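Local coordinates for protein putative glutathionylspermidine synthase (PDB 3N6X) that is of unproven function but, as a putative glutathionylspermidine synthase of the circularly permuted ATP-grasp family, probably catalyses an ATP-dependent ligation, at residues Q109-A114 against R332-E337; V140-A145 against L309-G314; D360-L365 against G377-P382. All coordinates share one frame; numbering follows the deposited sequence.

Interaction 1. Residues Q109-A114 against R332-E337; sequences QEIIKA and RFYLGE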
loop_
_atom_site.group_PDB
_atom_site.type_symbol
_atom_site.label_atom_id
_atom_site.label_comp_id
_atom_site.label_asym_id
_atom_site.label_seq_id
_atom_site.Cartn_x
_atom_site.Cartn_y
_atom_site.Cartn_z
ATOM N N GLN A 109 3.397 -8.641 -25.530
ATOM C CA GLN A 109 2.872 -7.262 -25.569
ATOM C C GLN A 109 1.560 -7.167 -26.354
ATOM O O GLN A 109 1.377 -6.247 -27.150
ATOM C CB GLN A 109 3.935 -6.276 -26.088
ATOM C CG GLN A 109 5.204 -6.292 -25.233
ATOM C CD GLN A 109 6.299 -5.390 -25.741
ATOM O OE1 GLN A 109 6.368 -5.055 -26.919
ATOM N NE2 GLN A 109 7.219 -5.021 -24.859
ATOM N N GLU A 110 0.645 -8.138 -26.117
ATOM C CA GLU A 110 -0.653 -8.232 -26.788
ATOM C C GLU A 110 -1.509 -6.973 -26.603
ATOM O O GLU A 110 -2.201 -6.569 -27.541
ATOM C CB GLU A 110 -1.436 -9.484 -26.325
ATOM C CG GLU A 110 -0.829 -10.820 -26.756
ATOM C CD GLU A 110 -0.629 -11.081 -28.246
ATOM O OE1 GLU A 110 -1.250 -10.376 -29.078
ATOM O OE2 GLU A 110 0.128 -12.024 -28.578
ATOM N N ILE A 111 -1.473 -6.359 -25.388
ATOM C CA ILE A 111 -2.256 -5.155 -25.080
ATOM C C ILE A 111 -1.772 -3.925 -25.877
ATOM O O ILE A 111 -2.557 -3.011 -26.116
ATOM C CB ILE A 111 -2.335 -4.888 -23.542
ATOM C CG1 ILE A 111 -3.525 -3.934 -23.201
ATOM C CG2 ILE A 111 -0.973 -4.366 -22.982
ATOM C CD1 ILE A 111 -4.063 -3.981 -21.738
ATOM N N ILE A 112 -0.471 -3.890 -26.254
ATOM C CA ILE A 112 0.086 -2.794 -27.061
ATOM C C ILE A 112 -0.311 -3.006 -28.539
ATOM O O ILE A 112 -0.812 -2.078 -29.176
ATOM C CB ILE A 112 1.626 -2.633 -26.867
ATOM C CG1 ILE A 112 1.974 -2.329 -25.370
ATOM C CG2 ILE A 112 2.173 -1.528 -27.794
ATOM C CD1 ILE A 112 3.520 -2.336 -25.013
ATOM N N LYS A 113 -0.178 -4.262 -29.039
ATOM C CA LYS A 113 -0.559 -4.630 -30.405
ATOM C C LYS A 113 -2.059 -4.413 -30.648
ATOM O O LYS A 113 -2.448 -4.113 -31.778
ATOM C CB LYS A 113 -0.169 -6.092 -30.714
ATOM C CG LYS A 113 1.334 -6.340 -30.631
ATOM C CD LYS A 113 1.680 -7.823 -30.718
ATOM C CE LYS A 113 3.172 -8.030 -30.840
ATOM N NZ LYS A 113 3.541 -9.466 -30.714
ATOM N N ALA A 114 -2.903 -4.566 -29.585
ATOM C CA ALA A 114 -4.351 -4.347 -29.671
ATOM C C ALA A 114 -4.717 -2.836 -29.616
ATOM O O ALA A 114 -5.899 -2.483 -29.729
ATOM C CB ALA A 114 -5.076 -5.114 -28.569
ATOM N N ARG A 332 -10.591 -5.284 -18.296
ATOM C CA ARG A 332 -11.416 -5.649 -19.464
ATOM C C ARG A 332 -10.648 -6.524 -20.441
ATOM O O ARG A 332 -11.161 -7.554 -20.849
ATOM C CB ARG A 332 -11.942 -4.389 -20.179
ATOM C CG ARG A 332 -12.778 -3.504 -19.286
ATOM C CD ARG A 332 -13.353 -2.327 -20.017
ATOM N NE ARG A 332 -14.390 -1.686 -19.216
ATOM C CZ ARG A 332 -14.247 -0.518 -18.603
ATOM N NH1 ARG A 332 -13.140 0.197 -18.768
ATOM N NH2 ARG A 332 -15.223 -0.036 -17.855
ATOM N N PHE A 333 -9.390 -6.150 -20.772
ATOM C CA PHE A 333 -8.576 -6.901 -21.738
ATOM C C PHE A 333 -8.162 -8.309 -21.239
ATOM O O PHE A 333 -8.351 -9.285 -21.957
ATOM C CB PHE A 333 -7.343 -6.075 -22.179
ATOM C CG PHE A 333 -6.503 -6.717 -23.270
ATOM C CD1 PHE A 333 -6.902 -6.660 -24.608
ATOM C CD2 PHE A 333 -5.307 -7.366 -22.962
ATOM C CE1 PHE A 333 -6.122 -7.247 -25.615
ATOM C CE2 PHE A 333 -4.532 -7.951 -23.969
ATOM C CZ PHE A 333 -4.948 -7.889 -25.291
ATOM N N TYR A 334 -7.585 -8.409 -20.037
ATOM C CA TYR A 334 -7.076 -9.690 -19.540
ATOM C C TYR A 334 -8.109 -10.581 -18.947
ATOM O O TYR A 334 -7.965 -11.807 -19.018
ATOM C CB TYR A 334 -5.921 -9.483 -18.534
ATOM C CG TYR A 334 -4.734 -8.779 -19.157
ATOM C CD1 TYR A 334 -3.973 -9.396 -20.147
ATOM C CD2 TYR A 334 -4.389 -7.487 -18.778
ATOM C CE1 TYR A 334 -2.887 -8.746 -20.732
ATOM C CE2 TYR A 334 -3.343 -6.810 -19.392
ATOM C CZ TYR A 334 -2.590 -7.443 -20.365
ATOM O OH TYR A 334 -1.536 -6.783 -20.930
ATOM N N LEU A 335 -9.099 -10.000 -18.261
ATOM C CA LEU A 335 -10.067 -10.799 -17.526
ATOM C C LEU A 335 -11.440 -10.866 -18.182
ATOM O O LEU A 335 -12.269 -11.668 -17.755
ATOM C CB LEU A 335 -10.183 -10.295 -16.079
ATOM C CG LEU A 335 -8.881 -10.263 -15.272
ATOM C CD1 LEU A 335 -9.065 -9.471 -13.998
ATOM C CD2 LEU A 335 -8.411 -11.673 -14.940
ATOM N N GLY A 336 -11.681 -10.008 -19.186
ATOM C CA GLY A 336 -12.973 -9.927 -19.864
ATOM C C GLY A 336 -14.092 -9.520 -18.926
ATOM O O GLY A 336 -15.233 -9.960 -19.088
ATOM N N GLU A 337 -13.763 -8.682 -17.915
ATOM C CA GLU A 337 -14.703 -8.256 -16.877
ATOM C C GLU A 337 -14.732 -6.753 -16.781
ATOM O O GLU A 337 -13.767 -6.089 -17.160
ATOM C CB GLU A 337 -14.260 -8.805 -15.499
ATOM C CG GLU A 337 -14.245 -10.316 -15.371
ATOM C CD GLU A 337 -13.671 -10.837 -14.059
ATOM O OE1 GLU A 337 -13.203 -10.019 -13.229
ATOM O OE2 GLU A 337 -13.693 -12.071 -13.863
#
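Phe333 extends its ring from helix 327-335 with CG anti to the backbone N (chi1 -175°), which brings CD2 and CE2 up to Ile111; CG1 of Ile111, likewise anti to its own N (chi1 -161°), carries CD1 to the ring. Ile111 CG1 sits above one face of that ring, displaced toward the rim, 3.9 Å from Phe333 CD2. Ile111 CA comes over the ring as well, a CH-pi contact 4.2 Å from the Phe333 centroid and 28° off the normal. Farther round the same ring, Ala114 CB reaches Phe333 CE1 at 3.8 Å, and Glu110 CB lies in plane at the edge, 4.0 Å from Phe333 CZ, before its carboxylate bends away. Tyr334 crosses Ile111 at about a right angle. Tyr334 CE2 is 3.7 Å from Ile111 CD1, and Tyr334 OH comes within 3.2 Å of Ile111 CG2. That hydroxyl is hydrogen-bonded to Asp104 OD2, which also receives the backbone N-H of Ile111, while Asp104 OD1 takes that of Glu110. No hydrogen bond runs directly between 109-114 and 332-337: the short helix 110-113 meets the end of helix 327-335 through carbon surfaces, and a polar link between them runs through the carboxylate of Asp104, in helix 81-105.

Interaction 2. Residues V140-A145 against L309-G314; sequences VYAHIA and LANAVG
Asn311 grips Ile144 with both ends of its side-chain amide. With CG anti to its carbonyl carbon (chi1 -70°), Asn311 swings that amide across to the start of strand 144-151. Asn311 ND2 gives a nearly straight bond to Ile144 O (2.9 Å, 169° at the hydrogen); the N-H arrives in the carbonyl plane on a lone pair of Ile144 O, and that oxygen lies near the plane of the Asn311 amide. Asn311 OD1 accepts Ile144 N at 3.0 Å, with the donor tilted 20° from the plane of that C=O. Two bonds to one residue in this way fix the flip of the amide. Next to it, Ala312 N donates to Tyr141 O (2.8 Å), and Ala312 CB rests 3.7 Å from Tyr141 CD2. The imidazole of His143 is sandwiched between methyls: Ala310 CB stands over one face, 3.5 Å from the His143 ring centroid, and Val140 CG1 covers the opposite face. The His143 and Asn311 side chains run past each other in opposite directions, with OD1 in plane at the ring edge.

In the second shell, Leu164 O takes a further hydrogen bond from Asn311 ND2. Arg275 holds the backbone oxygens of Asn311 and Ala312, just beyond the cis peptide that precedes Asn311, while Asn99 OD1 accepts the N-H groups of Tyr141 and Ala142. A leucine in place of Asn311 would probably leave the buried N-H and C=O of Ile144, and the oxygen of Leu164, without these partners.

The contact thus joins two sheets, where strand 308-310 runs out beside strand 268-275 and strand 144-151 starts beside strand 423-435. Helix 81-105 packs on Tyr141 and Ala145, helix 199-209 on Ile144 and Ala310, and Tyr302 of helix 298-303 on Ala312.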
loop_
_atom_site.group_PDB
_atom_site.type_symbol
_atom_site.label_atom_id
_atom_site.label_comp_id
_atom_site.label_asym_id
_atom_site.label_seq_id
_atom_site.Cartn_x
_atom_site.Cartn_y
_atom_site.Cartn_z
ATOM N N VAL A 140 3.975 -14.616 -11.470
ATOM C CA VAL A 140 3.723 -13.625 -10.430
ATOM C C VAL A 140 4.838 -12.590 -10.392
ATOM O O VAL A 140 6.002 -12.943 -10.214
ATOM C CB VAL A 140 3.489 -14.292 -9.040
ATOM C CG1 VAL A 140 3.271 -13.239 -7.949
ATOM C CG2 VAL A 140 2.307 -15.268 -9.098
ATOM N N TYR A 141 4.481 -11.309 -10.543
ATOM C CA TYR A 141 5.453 -10.212 -10.491
ATOM C C TYR A 141 5.318 -9.460 -9.197
ATOM O O TYR A 141 6.327 -9.141 -8.567
ATOM C CB TYR A 141 5.277 -9.260 -11.676
ATOM C CG TYR A 141 5.736 -9.842 -12.995
ATOM C CD1 TYR A 141 4.944 -10.759 -13.693
ATOM C CD2 TYR A 141 6.958 -9.467 -13.562
ATOM C CE1 TYR A 141 5.382 -11.329 -14.890
ATOM C CE2 TYR A 141 7.390 -10.010 -14.782
ATOM C CZ TYR A 141 6.588 -10.922 -15.452
ATOM O OH TYR A 141 6.991 -11.444 -16.660
ATOM N N ALA A 142 4.059 -9.149 -8.805
ATOM C CA ALA A 142 3.762 -8.445 -7.573
ATOM C C ALA A 142 3.229 -9.447 -6.570
ATOM O O ALA A 142 2.013 -9.672 -6.495
ATOM C CB ALA A 142 2.733 -7.337 -7.820
ATOM N N HIS A 143 4.150 -10.085 -5.822
ATOM C CA HIS A 143 3.838 -11.080 -4.776
ATOM C C HIS A 143 3.087 -10.388 -3.657
ATOM O O HIS A 143 2.204 -10.981 -3.042
ATOM C CB HIS A 143 5.145 -11.747 -4.263
ATOM C CG HIS A 143 5.928 -12.393 -5.360
ATOM N ND1 HIS A 143 6.652 -11.636 -6.271
ATOM C CD2 HIS A 143 5.982 -13.692 -5.733
ATOM C CE1 HIS A 143 7.153 -12.503 -7.145
ATOM N NE2 HIS A 143 6.778 -13.753 -6.864
ATOM N N ILE A 144 3.408 -9.097 -3.432
ATOM C CA ILE A 144 2.692 -8.229 -2.507
ATOM C C ILE A 144 2.278 -6.959 -3.263
ATOM O O ILE A 144 3.132 -6.278 -3.859
ATOM C CB ILE A 144 3.519 -7.870 -1.252
ATOM C CG1 ILE A 144 4.165 -9.117 -0.607
ATOM C CG2 ILE A 144 2.655 -7.061 -0.232
ATOM C CD1 ILE A 144 5.086 -8.790 0.516
ATOM N N ALA A 145 0.992 -6.609 -3.181
ATOM C CA ALA A 145 0.464 -5.409 -3.797
ATOM C C ALA A 145 -0.352 -4.638 -2.787
ATOM O O ALA A 145 -1.292 -5.183 -2.207
ATOM C CB ALA A 145 -0.405 -5.780 -4.984
ATOM N N LEU A 309 13.060 -13.688 -7.097
ATOM C CA LEU A 309 13.002 -12.380 -6.439
ATOM C C LEU A 309 11.550 -11.993 -6.273
ATOM O O LEU A 309 10.745 -12.198 -7.183
ATOM C CB LEU A 309 13.757 -11.299 -7.247
ATOM C CG LEU A 309 15.284 -11.528 -7.433
ATOM C CD1 LEU A 309 15.905 -10.409 -8.229
ATOM C CD2 LEU A 309 15.993 -11.673 -6.098
ATOM N N ALA A 310 11.196 -11.513 -5.096
ATOM C CA ALA A 310 9.827 -11.122 -4.792
ATOM C C ALA A 310 9.839 -9.815 -4.009
ATOM O O ALA A 310 10.447 -9.764 -2.957
ATOM C CB ALA A 310 9.140 -12.216 -3.985
ATOM N N ASN A 311 9.252 -8.728 -4.547
ATOM C CA ASN A 311 8.574 -8.702 -5.854
ATOM C C ASN A 311 9.584 -8.792 -7.006
ATOM O O ASN A 311 10.781 -8.531 -6.819
ATOM C CB ASN A 311 7.726 -7.438 -5.988
ATOM C CG ASN A 311 6.500 -7.416 -5.098
ATOM O OD1 ASN A 311 6.154 -8.394 -4.429
ATOM N ND2 ASN A 311 5.783 -6.318 -5.118
ATOM N N ALA A 312 9.114 -9.239 -8.169
ATOM C CA ALA A 312 9.933 -9.362 -9.362
ATOM C C ALA A 312 10.571 -8.033 -9.722
ATOM O O ALA A 312 10.059 -6.977 -9.342
ATOM C CB ALA A 312 9.078 -9.844 -10.524
ATOM N N VAL A 313 11.672 -8.083 -10.486
ATOM C CA VAL A 313 12.320 -6.906 -11.044
ATOM C C VAL A 313 11.400 -6.375 -12.190
ATOM O O VAL A 313 10.819 -7.173 -12.924
ATOM C CB VAL A 313 13.748 -7.285 -11.580
ATOM C CG1 VAL A 313 14.335 -6.175 -12.457
ATOM C CG2 VAL A 313 14.700 -7.622 -10.430
ATOM N N GLY A 314 11.255 -5.052 -12.290
ATOM C CA GLY A 314 10.484 -4.419 -13.362
ATOM C C GLY A 314 8.990 -4.256 -13.139
ATOM O O GLY A 314 8.252 -4.019 -14.102
#

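Interaction 3. Residues D360-L365 against G377-P382; sequences DNLAEL and GMLVGP
Pro382 packs its ring against the Ala363 carbonyl, and every ring carbon from CB onward meets that oxygen. Pro382 CB is 3.9 Å from Ala363 O, Pro382 CG closes to 3.7 Å from the same atom, and Pro382 CD, also near it, has Leu365 O 4.0 Å away as a second neighbour. Just before the proline, Gly381 N donates to Leu365 O (2.9 Å, 142° at the hydrogen). Gly381 CA makes a CA-H...O contact with Leu362 O at 3.3 Å. A CB on Gly381 would run into the oxygens of Leu362 and Leu365, which is consistent with a glycine at this point.

Beside these backbone contacts, the side chains of Leu362 and Leu379 lie roughly perpendicular to each other. With Leu362 CG anti to its backbone N (chi1 -154°), the fork of that side chain straddles one methyl: Leu379 CD2 lies 3.8 Å from Leu362 CG, with both Leu362 methyls only slightly farther off.

The Gly381-Leu365 bond carries on the antiparallel pairing of strands 365-369 and 378-380, in step with the backbone bonding of Leu379 and Val367. Strand 378-380 is an outermost strand of its four-stranded sheet, and helix 386-398 covers the leucine pair, setting Ile396 against Leu362 and Leu389 and Phe392 against Leu379.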
loop_
_atom_site.group_PDB
_atom_site.type_symbol
_atom_site.label_atom_id
_atom_site.label_comp_id
_atom_site.label_asym_id
_atom_site.label_seq_id
_atom_site.Cartn_x
_atom_site.Cartn_y
_atom_site.Cartn_z
ATOM N N ASP A 360 -6.063 25.956 -15.349
ATOM C CA ASP A 360 -7.291 26.711 -15.601
ATOM C C ASP A 360 -8.411 26.414 -14.567
ATOM O O ASP A 360 -9.328 27.215 -14.421
ATOM C CB ASP A 360 -7.801 26.467 -17.039
ATOM C CG ASP A 360 -8.843 27.471 -17.503
ATOM O OD1 ASP A 360 -8.563 28.699 -17.440
ATOM O OD2 ASP A 360 -9.941 27.037 -17.919
ATOM N N ASN A 361 -8.338 25.260 -13.872
ATOM C CA ASN A 361 -9.366 24.849 -12.907
ATOM C C ASN A 361 -8.743 24.471 -11.560
ATOM O O ASN A 361 -9.301 23.659 -10.822
ATOM C CB ASN A 361 -10.182 23.685 -13.475
ATOM C CG ASN A 361 -10.866 24.016 -14.764
ATOM O OD1 ASN A 361 -11.956 24.577 -14.783
ATOM N ND2 ASN A 361 -10.235 23.689 -15.872
ATOM N N LEU A 362 -7.616 25.105 -11.225
ATOM C CA LEU A 362 -6.818 24.832 -10.027
ATOM C C LEU A 362 -7.588 24.882 -8.692
ATOM O O LEU A 362 -7.309 24.078 -7.804
ATOM C CB LEU A 362 -5.597 25.765 -9.998
ATOM C CG LEU A 362 -4.369 25.274 -9.233
ATOM C CD1 LEU A 362 -3.789 24.018 -9.855
ATOM C CD2 LEU A 362 -3.299 26.345 -9.187
ATOM N N ALA A 363 -8.557 25.811 -8.555
ATOM C CA ALA A 363 -9.328 25.986 -7.308
ATOM C C ALA A 363 -10.405 24.884 -7.080
ATOM O O ALA A 363 -11.135 24.935 -6.083
ATOM C CB ALA A 363 -9.974 27.368 -7.287
ATOM N N GLU A 364 -10.515 23.911 -8.020
ATOM C CA GLU A 364 -11.501 22.826 -7.954
ATOM C C GLU A 364 -10.831 21.460 -7.813
ATOM O O GLU A 364 -11.523 20.447 -7.650
ATOM C CB GLU A 364 -12.373 22.829 -9.220
ATOM C CG GLU A 364 -13.281 24.035 -9.353
ATOM C CD GLU A 364 -13.751 24.276 -10.774
ATOM O OE1 GLU A 364 -14.542 23.451 -11.289
ATOM O OE2 GLU A 364 -13.307 25.278 -11.384
ATOM N N LEU A 365 -9.494 21.424 -7.887
ATOM C CA LEU A 365 -8.745 20.173 -7.928
ATOM C C LEU A 365 -7.797 19.989 -6.775
ATOM O O LEU A 365 -7.547 20.925 -6.008
ATOM C CB LEU A 365 -7.959 20.071 -9.261
ATOM C CG LEU A 365 -8.766 20.219 -10.546
ATOM C CD1 LEU A 365 -7.855 20.475 -11.722
ATOM C CD2 LEU A 365 -9.638 18.998 -10.798
ATOM N N GLY A 377 4.582 17.968 -0.960
ATOM C CA GLY A 377 3.747 19.060 -1.446
ATOM C C GLY A 377 2.389 18.601 -1.944
ATOM O O GLY A 377 2.284 17.553 -2.592
HETATM N N MSE A 378 1.330 19.380 -1.633
HETATM C CA MSE A 378 -0.047 19.067 -2.015
HETATM C C MSE A 378 -0.932 20.303 -1.888
HETATM O O MSE A 378 -0.917 20.968 -0.844
HETATM C CB MSE A 378 -0.605 17.911 -1.151
HETATM C CG MSE A 378 -2.125 17.744 -1.247
HETATM SE SE MSE A 378 -2.760 16.071 -0.480
HETATM C CE MSE A 378 -4.622 16.507 -0.269
ATOM N N LEU A 379 -1.731 20.592 -2.925
ATOM C CA LEU A 379 -2.645 21.725 -2.893
ATOM C C LEU A 379 -4.095 21.272 -2.938
ATOM O O LEU A 379 -4.470 20.509 -3.821
ATOM C CB LEU A 379 -2.354 22.708 -4.050
ATOM C CG LEU A 379 -3.425 23.789 -4.298
ATOM C CD1 LEU A 379 -3.109 25.065 -3.539
ATOM C CD2 LEU A 379 -3.588 24.065 -5.761
ATOM N N VAL A 380 -4.920 21.777 -2.009
ATOM C CA VAL A 380 -6.347 21.516 -2.012
ATOM C C VAL A 380 -7.038 22.775 -2.527
ATOM O O VAL A 380 -7.259 23.723 -1.773
ATOM C CB VAL A 380 -6.888 21.051 -0.626
ATOM C CG1 VAL A 380 -8.379 20.723 -0.699
ATOM C CG2 VAL A 380 -6.102 19.854 -0.107
ATOM N N GLY A 381 -7.278 22.796 -3.835
ATOM C CA GLY A 381 -7.897 23.909 -4.547
ATOM C C GLY A 381 -9.068 24.573 -3.845
ATOM O O GLY A 381 -9.053 25.794 -3.669
ATOM N N PRO A 382 -10.110 23.809 -3.411
ATOM C CA PRO A 382 -11.263 24.458 -2.748
ATOM C C PRO A 382 -10.945 25.032 -1.359
ATOM O O PRO A 382 -11.688 25.883 -0.866
ATOM C CB PRO A 382 -12.317 23.339 -2.682
ATOM C CG PRO A 382 -11.818 22.264 -3.618
ATOM C CD PRO A 382 -10.338 22.359 -3.566
#

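Overall arrangement
Starting from the N terminus, the chain reaches helix 110-113 first, and its partner comes only at the end of helix 327-335, so interaction 1 closes a loop of more than two hundred residues near the surface. Both halves of interaction 2 fall within that span: 140-145 and 309-314 meet in the interior and bind the sheet holding strand 144-151 to the one holding strand 308-310, about 20 Å from interaction 1, centre to centre. Interaction 3 opens after both have closed. Its short loop, 360-365 to 377-382, is local to the four-stranded antiparallel sheet, with its centre about 35 Å from that of interaction 2, across the chain's centre. No two loops cross.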